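Local coordinates for CRP-like protein Clp (Xanthomonas campestris pv. campestris, PDB 3IWZ) that regulates virulence gene expression as a homodimeric, DNA-binding global transcription factor whose DNA binding appears to be abolished by cyclic di-GMP, at residues S34-P48 and R98-E112. Residues are numbered along the deposited sequence; the frame is centred on the assembly and turned at random.
Sequences SHRRRYPTRTDVFRP and REVILRTRTQCELAE
Phe46 is sandwiched between two side chains from 98-112. Arg98 lays its guanidinium flat on one face, planes 14° apart and centres 4.1 Å from each other, a cation-pi stack; Leu102 CB presses on the opposite face, 3.7 Å from the ring centroid. A bend at chi2 (-65°) folds the Arg98 chain over the ring, so its CD also makes a CH-pi contact there. Val100 O meets the ring edge in plane, while Arg98 NH2 hydrogen-bonds Thr54 O. The apolar layer continues through Val45, whose CB touches Leu102 CD2, to Leu110, which sets CD1 over a face of the Tyr39 ring.

Where the chain passes from strand 35-39 to 44-46, buried Thr104 OG1 joins two backbone groups: it donates to Pro40 O in the carbonyl plane, on a lone pair (2.8 Å), and accepts from Thr43 N. Nearby, Arg103 grips Asp44 side-on, NE to OD1 and NH2 to OD2, each oxygen using its syn lone pair. The anti lone pair of OD2 takes Arg47 NE at 3.3 Å, so two arginines share one carboxylate, and Glu74 gives Arg103 a second acidic partner.

Around strand 35-39 the contact is looser and more open to solvent, with arginines on both faces. On one, Arg36 bends to bring NH1 to Glu109 OE2 (2.7 Å), near the guanidinium plane; on the other, Glu112 OE1 lies over the face of the Arg37 guanidinium, 3.1 Å from NH2, an ion pair with no N-H pointing at the oxygen. Between these two ion pairs the strands pair regularly, His35, Arg37 and Tyr39 exchanging backbone bonds with Glu112, Leu110 and Cys108.

Both chains thus turn together from one four-stranded antiparallel sheet, 35-39 beside 108-112, into another, 44-46 beside 101-104: the paired strands of the jelly-roll beta-barrel of a CRP-type cyclic nucleotide-binding domain.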
loop_
_atom_site.group_PDB
_atom_site.type_symbol
_atom_site.label_atom_id
_atom_site.label_comp_id
_atom_site.label_asym_id
_atom_site.label_seq_id
_atom_site.Cartn_x
_atom_site.Cartn_y
_atom_site.Cartn_z
ATOM N N SER D 34 -16.681 -20.092 9.544
ATOM C CA SER D 34 -15.677 -20.293 8.507
ATOM C C SER D 34 -15.324 -21.753 8.241
ATOM O O SER D 34 -15.567 -22.635 9.066
ATOM C CB SER D 34 -14.397 -19.548 8.870
ATOM O OG SER D 34 -13.765 -20.174 9.968
ATOM N N HIS D 35 -14.726 -21.980 7.075
ATOM C CA HIS D 35 -14.299 -23.302 6.640
ATOM C C HIS D 35 -12.772 -23.375 6.708
ATOM O O HIS D 35 -12.069 -22.809 5.865
ATOM C CB HIS D 35 -14.789 -23.549 5.203
ATOM C CG HIS D 35 -14.473 -24.917 4.669
ATOM N ND1 HIS D 35 -14.546 -26.056 5.442
ATOM C CD2 HIS D 35 -14.137 -25.327 3.422
ATOM C CE1 HIS D 35 -14.266 -27.112 4.695
ATOM N NE2 HIS D 35 -14.016 -26.698 3.467
ATOM N N ARG D 36 -12.263 -24.055 7.729
ATOM C CA ARG D 36 -10.824 -24.211 7.909
ATOM C C ARG D 36 -10.277 -25.280 6.968
ATOM O O ARG D 36 -10.806 -26.388 6.894
ATOM C CB ARG D 36 -10.510 -24.607 9.358
ATOM C CG ARG D 36 -10.741 -23.515 10.403
ATOM C CD ARG D 36 -11.657 -24.019 11.512
ATOM N NE ARG D 36 -11.318 -23.482 12.831
ATOM C CZ ARG D 36 -10.166 -23.704 13.460
ATOM N NH1 ARG D 36 -9.230 -24.452 12.888
ATOM N NH2 ARG D 36 -9.950 -23.189 14.668
ATOM N N ARG D 37 -9.212 -24.948 6.251
ATOM C CA ARG D 37 -8.600 -25.894 5.330
ATOM C C ARG D 37 -7.082 -25.825 5.429
ATOM O O ARG D 37 -6.508 -24.737 5.486
ATOM C CB ARG D 37 -9.029 -25.591 3.895
ATOM C CG ARG D 37 -8.444 -26.544 2.863
ATOM C CD ARG D 37 -8.795 -26.108 1.441
ATOM N NE ARG D 37 -10.229 -25.879 1.268
ATOM C CZ ARG D 37 -10.787 -25.444 0.142
ATOM N NH1 ARG D 37 -10.031 -25.190 -0.919
ATOM N NH2 ARG D 37 -12.100 -25.260 0.074
ATOM N N ARG D 38 -6.439 -26.990 5.454
ATOM C CA ARG D 38 -4.985 -27.070 5.536
ATOM C C ARG D 38 -4.377 -26.932 4.139
ATOM O O ARG D 38 -4.919 -27.455 3.168
ATOM C CB ARG D 38 -4.568 -28.413 6.156
ATOM C CG ARG D 38 -5.077 -28.640 7.582
ATOM C CD ARG D 38 -4.193 -27.973 8.638
ATOM N NE ARG D 38 -2.948 -28.705 8.869
ATOM C CZ ARG D 38 -2.886 -29.956 9.322
ATOM N NH1 ARG D 38 -4.002 -30.624 9.598
ATOM N NH2 ARG D 38 -1.712 -30.546 9.488
ATOM N N TYR D 39 -3.257 -26.220 4.036
ATOM C CA TYR D 39 -2.595 -26.029 2.748
ATOM C C TYR D 39 -1.140 -26.438 2.835
ATOM O O TYR D 39 -0.469 -26.173 3.831
ATOM C CB TYR D 39 -2.655 -24.560 2.306
ATOM C CG TYR D 39 -4.047 -24.051 2.055
ATOM C CD1 TYR D 39 -4.565 -23.968 0.761
ATOM C CD2 TYR D 39 -4.866 -23.683 3.118
ATOM C CE1 TYR D 39 -5.865 -23.532 0.544
ATOM C CE2 TYR D 39 -6.157 -23.253 2.909
ATOM C CZ TYR D 39 -6.650 -23.180 1.627
ATOM O OH TYR D 39 -7.939 -22.761 1.452
ATOM N N PRO D 40 -0.627 -27.089 1.786
ATOM C CA PRO D 40 0.777 -27.512 1.789
ATOM C C PRO D 40 1.604 -26.248 1.590
ATOM O O PRO D 40 1.046 -25.201 1.225
ATOM C CB PRO D 40 0.877 -28.433 0.564
ATOM C CG PRO D 40 -0.589 -28.688 0.143
ATOM C CD PRO D 40 -1.288 -27.437 0.518
ATOM N N THR D 41 2.914 -26.339 1.823
ATOM C CA THR D 41 3.799 -25.194 1.624
ATOM C C THR D 41 3.927 -24.958 0.113
ATOM O O THR D 41 3.478 -25.787 -0.689
ATOM C CB THR D 41 5.206 -25.453 2.234
ATOM O OG1 THR D 41 5.969 -24.240 2.220
ATOM C CG2 THR D 41 5.952 -26.516 1.448
ATOM N N ARG D 42 4.513 -23.824 -0.271
ATOM C CA ARG D 42 4.703 -23.461 -1.680
ATOM C C ARG D 42 3.452 -23.557 -2.546
ATOM O O ARG D 42 3.525 -23.732 -3.762
ATOM C CB ARG D 42 5.823 -24.300 -2.294
ATOM C CG ARG D 42 7.204 -23.809 -1.886
ATOM C CD ARG D 42 8.322 -24.689 -2.412
ATOM N NE ARG D 42 9.534 -23.899 -2.613
ATOM C CZ ARG D 42 9.659 -22.974 -3.558
ATOM N NH1 ARG D 42 8.648 -22.737 -4.384
ATOM N NH2 ARG D 42 10.781 -22.272 -3.669
ATOM N N THR D 43 2.298 -23.417 -1.915
ATOM C CA THR D 43 1.039 -23.492 -2.630
ATOM C C THR D 43 0.474 -22.090 -2.854
ATOM O O THR D 43 0.214 -21.364 -1.895
ATOM C CB THR D 43 -0.000 -24.280 -1.829
ATOM O OG1 THR D 43 0.556 -25.533 -1.412
ATOM C CG2 THR D 43 -1.237 -24.519 -2.668
ATOM N N ASP D 44 0.294 -21.707 -4.111
ATOM C CA ASP D 44 -0.278 -20.402 -4.404
ATOM C C ASP D 44 -1.797 -20.528 -4.197
ATOM O O ASP D 44 -2.502 -21.044 -5.057
ATOM C CB ASP D 44 0.050 -19.997 -5.852
ATOM C CG ASP D 44 1.496 -19.521 -6.022
ATOM O OD1 ASP D 44 2.276 -19.548 -5.048
ATOM O OD2 ASP D 44 1.861 -19.110 -7.141
ATOM N N VAL D 45 -2.297 -20.071 -3.052
ATOM C CA VAL D 45 -3.727 -20.166 -2.748
ATOM C C VAL D 45 -4.627 -19.516 -3.802
ATOM O O VAL D 45 -5.753 -19.961 -4.015
ATOM C CB VAL D 45 -4.054 -19.570 -1.367
ATOM C CG1 VAL D 45 -5.504 -19.893 -1.002
ATOM C CG2 VAL D 45 -3.098 -20.127 -0.314
ATOM N N PHE D 46 -4.144 -18.446 -4.432
ATOM C CA PHE D 46 -4.861 -17.781 -5.519
ATOM C C PHE D 46 -3.916 -16.834 -6.255
ATOM O O PHE D 46 -3.013 -16.236 -5.651
ATOM C CB PHE D 46 -6.154 -17.065 -5.044
ATOM C CG PHE D 46 -5.937 -15.868 -4.159
ATOM C CD1 PHE D 46 -5.238 -14.757 -4.612
ATOM C CD2 PHE D 46 -6.468 -15.844 -2.880
ATOM C CE1 PHE D 46 -5.072 -13.642 -3.808
ATOM C CE2 PHE D 46 -6.307 -14.729 -2.065
ATOM C CZ PHE D 46 -5.607 -13.627 -2.529
ATOM N N ARG D 47 -4.114 -16.728 -7.568
ATOM C CA ARG D 47 -3.272 -15.894 -8.416
ATOM C C ARG D 47 -4.098 -14.797 -9.094
ATOM O O ARG D 47 -5.326 -14.886 -9.165
ATOM C CB ARG D 47 -2.590 -16.783 -9.460
ATOM C CG ARG D 47 -2.146 -18.126 -8.885
ATOM C CD ARG D 47 -1.179 -18.887 -9.779
ATOM N NE ARG D 47 0.139 -18.266 -9.789
ATOM C CZ ARG D 47 0.560 -17.435 -10.732
ATOM N NH1 ARG D 47 -0.233 -17.130 -11.752
ATOM N NH2 ARG D 47 1.766 -16.896 -10.645
ATOM N N PRO D 48 -3.438 -13.740 -9.593
ATOM C CA PRO D 48 -4.230 -12.688 -10.241
ATOM C C PRO D 48 -5.123 -13.314 -11.301
ATOM O O PRO D 48 -4.658 -14.126 -12.098
ATOM C CB PRO D 48 -3.163 -11.772 -10.842
ATOM C CG PRO D 48 -2.021 -11.927 -9.899
ATOM C CD PRO D 48 -2.001 -13.415 -9.632
ATOM N N ARG D 98 -8.774 -11.342 -8.434
ATOM C CA ARG D 98 -7.679 -11.054 -7.512
ATOM C C ARG D 98 -6.672 -10.196 -8.256
ATOM O O ARG D 98 -6.621 -10.214 -9.485
ATOM C CB ARG D 98 -6.974 -12.344 -7.084
ATOM C CG ARG D 98 -7.824 -13.348 -6.328
ATOM C CD ARG D 98 -8.292 -12.829 -5.000
ATOM N NE ARG D 98 -9.020 -13.858 -4.276
ATOM C CZ ARG D 98 -9.699 -13.659 -3.152
ATOM N NH1 ARG D 98 -9.740 -12.446 -2.602
ATOM N NH2 ARG D 98 -10.356 -14.673 -2.586
ATOM N N GLU D 99 -5.858 -9.454 -7.516
ATOM C CA GLU D 99 -4.848 -8.614 -8.137
ATOM C C GLU D 99 -3.440 -9.060 -7.731
ATOM O O GLU D 99 -2.446 -8.578 -8.266
ATOM C CB GLU D 99 -5.064 -7.146 -7.751
ATOM C CG GLU D 99 -4.811 -6.189 -8.917
ATOM C CD GLU D 99 -5.868 -6.321 -9.989
ATOM O OE1 GLU D 99 -5.506 -6.411 -11.175
ATOM O OE2 GLU D 99 -7.066 -6.335 -9.644
ATOM N N VAL D 100 -3.353 -9.992 -6.791
ATOM C CA VAL D 100 -2.048 -10.465 -6.338
ATOM C C VAL D 100 -2.051 -11.968 -6.086
ATOM O O VAL D 100 -3.101 -12.616 -6.123
ATOM C CB VAL D 100 -1.629 -9.783 -5.009
ATOM C CG1 VAL D 100 -1.681 -8.277 -5.149
ATOM C CG2 VAL D 100 -2.537 -10.241 -3.878
ATOM N N ILE D 101 -0.862 -12.493 -5.809
ATOM C CA ILE D 101 -0.655 -13.900 -5.492
ATOM C C ILE D 101 -0.576 -14.074 -3.982
ATOM O O ILE D 101 0.107 -13.307 -3.301
ATOM C CB ILE D 101 0.690 -14.439 -6.017
ATOM C CG1 ILE D 101 0.809 -14.254 -7.526
ATOM C CG2 ILE D 101 0.815 -15.912 -5.657
ATOM C CD1 ILE D 101 2.126 -14.800 -8.099
ATOM N N LEU D 102 -1.279 -15.086 -3.474
ATOM C CA LEU D 102 -1.264 -15.444 -2.059
ATOM C C LEU D 102 -0.574 -16.808 -2.041
ATOM O O LEU D 102 -1.146 -17.813 -2.476
ATOM C CB LEU D 102 -2.678 -15.578 -1.500
ATOM C CG LEU D 102 -2.760 -16.151 -0.083
ATOM C CD1 LEU D 102 -2.082 -15.199 0.902
ATOM C CD2 LEU D 102 -4.217 -16.375 0.302
ATOM N N ARG D 103 0.654 -16.838 -1.537
ATOM C CA ARG D 103 1.455 -18.055 -1.521
ATOM C C ARG D 103 1.918 -18.468 -0.124
ATOM O O ARG D 103 2.515 -17.674 0.605
ATOM C CB ARG D 103 2.649 -17.829 -2.455
ATOM C CG ARG D 103 3.775 -18.838 -2.418
ATOM C CD ARG D 103 4.897 -18.369 -3.348
ATOM N NE ARG D 103 4.454 -18.294 -4.743
ATOM C CZ ARG D 103 5.124 -17.680 -5.717
ATOM N NH1 ARG D 103 6.279 -17.070 -5.465
ATOM N NH2 ARG D 103 4.640 -17.681 -6.947
ATOM N N THR D 104 1.623 -19.711 0.256
ATOM C CA THR D 104 2.041 -20.237 1.559
ATOM C C THR D 104 3.565 -20.385 1.554
ATOM O O THR D 104 4.145 -20.828 0.567
ATOM C CB THR D 104 1.431 -21.631 1.841
ATOM O OG1 THR D 104 1.883 -22.564 0.843
ATOM C CG2 THR D 104 -0.093 -21.565 1.835
ATOM N N ARG D 105 4.214 -20.012 2.651
ATOM C CA ARG D 105 5.670 -20.126 2.738
ATOM C C ARG D 105 6.002 -21.364 3.552
ATOM O O ARG D 105 7.126 -21.859 3.526
ATOM C CB ARG D 105 6.269 -18.902 3.417
ATOM C CG ARG D 105 5.957 -17.580 2.756
ATOM C CD ARG D 105 6.512 -16.454 3.610
ATOM N NE ARG D 105 7.956 -16.593 3.765
ATOM C CZ ARG D 105 8.588 -16.543 4.931
ATOM N NH1 ARG D 105 7.900 -16.361 6.049
ATOM N NH2 ARG D 105 9.907 -16.676 4.981
ATOM N N THR D 106 5.001 -21.840 4.282
ATOM C CA THR D 106 5.109 -23.032 5.113
ATOM C C THR D 106 3.758 -23.715 5.019
ATOM O O THR D 106 2.883 -23.272 4.271
ATOM C CB THR D 106 5.363 -22.686 6.602
ATOM O OG1 THR D 106 4.239 -21.972 7.125
ATOM C CG2 THR D 106 6.613 -21.838 6.762
ATOM N N GLN D 107 3.583 -24.797 5.764
ATOM C CA GLN D 107 2.304 -25.491 5.769
ATOM C C GLN D 107 1.366 -24.530 6.504
ATOM O O GLN D 107 1.755 -23.940 7.509
ATOM C CB GLN D 107 2.432 -26.818 6.521
ATOM C CG GLN D 107 1.267 -27.775 6.342
ATOM C CD GLN D 107 1.682 -29.229 6.539
ATOM O OE1 GLN D 107 1.175 -29.916 7.427
ATOM N NE2 GLN D 107 2.613 -29.701 5.708
ATOM N N CYS D 108 0.141 -24.366 6.024
ATOM C CA CYS D 108 -0.767 -23.421 6.671
ATOM C C CYS D 108 -2.187 -23.891 6.902
ATOM O O CYS D 108 -2.694 -24.766 6.206
ATOM C CB CYS D 108 -0.854 -22.121 5.852
ATOM S SG CYS D 108 0.685 -21.239 5.612
ATOM N N GLU D 109 -2.826 -23.268 7.885
ATOM C CA GLU D 109 -4.220 -23.531 8.198
ATOM C C GLU D 109 -4.891 -22.179 7.932
ATOM O O GLU D 109 -4.556 -21.183 8.568
ATOM C CB GLU D 109 -4.403 -23.920 9.668
ATOM C CG GLU D 109 -5.364 -25.087 9.857
ATOM C CD GLU D 109 -6.237 -24.958 11.089
ATOM O OE1 GLU D 109 -5.689 -24.768 12.199
ATOM O OE2 GLU D 109 -7.474 -25.059 10.944
ATOM N N LEU D 110 -5.802 -22.137 6.969
ATOM C CA LEU D 110 -6.491 -20.895 6.638
ATOM C C LEU D 110 -7.993 -21.085 6.726
ATOM O O LEU D 110 -8.534 -22.055 6.207
ATOM C CB LEU D 110 -6.136 -20.436 5.217
ATOM C CG LEU D 110 -4.653 -20.259 4.866
ATOM C CD1 LEU D 110 -4.522 -19.806 3.427
ATOM C CD2 LEU D 110 -4.013 -19.253 5.800
ATOM N N ALA D 111 -8.663 -20.156 7.392
ATOM C CA ALA D 111 -10.106 -20.211 7.522
ATOM C C ALA D 111 -10.671 -19.243 6.492
ATOM O O ALA D 111 -10.348 -18.058 6.519
ATOM C CB ALA D 111 -10.525 -19.792 8.924
ATOM N N GLU D 112 -11.500 -19.740 5.581
ATOM C CA GLU D 112 -12.087 -18.882 4.566
ATOM C C GLU D 112 -13.591 -18.691 4.742
ATOM O O GLU D 112 -14.286 -19.553 5.289
ATOM C CB GLU D 112 -11.795 -19.422 3.156
ATOM C CG GLU D 112 -12.311 -20.821 2.877
ATOM C CD GLU D 112 -12.282 -21.171 1.394
ATOM O OE1 GLU D 112 -12.481 -22.359 1.066
ATOM O OE2 GLU D 112 -12.073 -20.261 0.557
#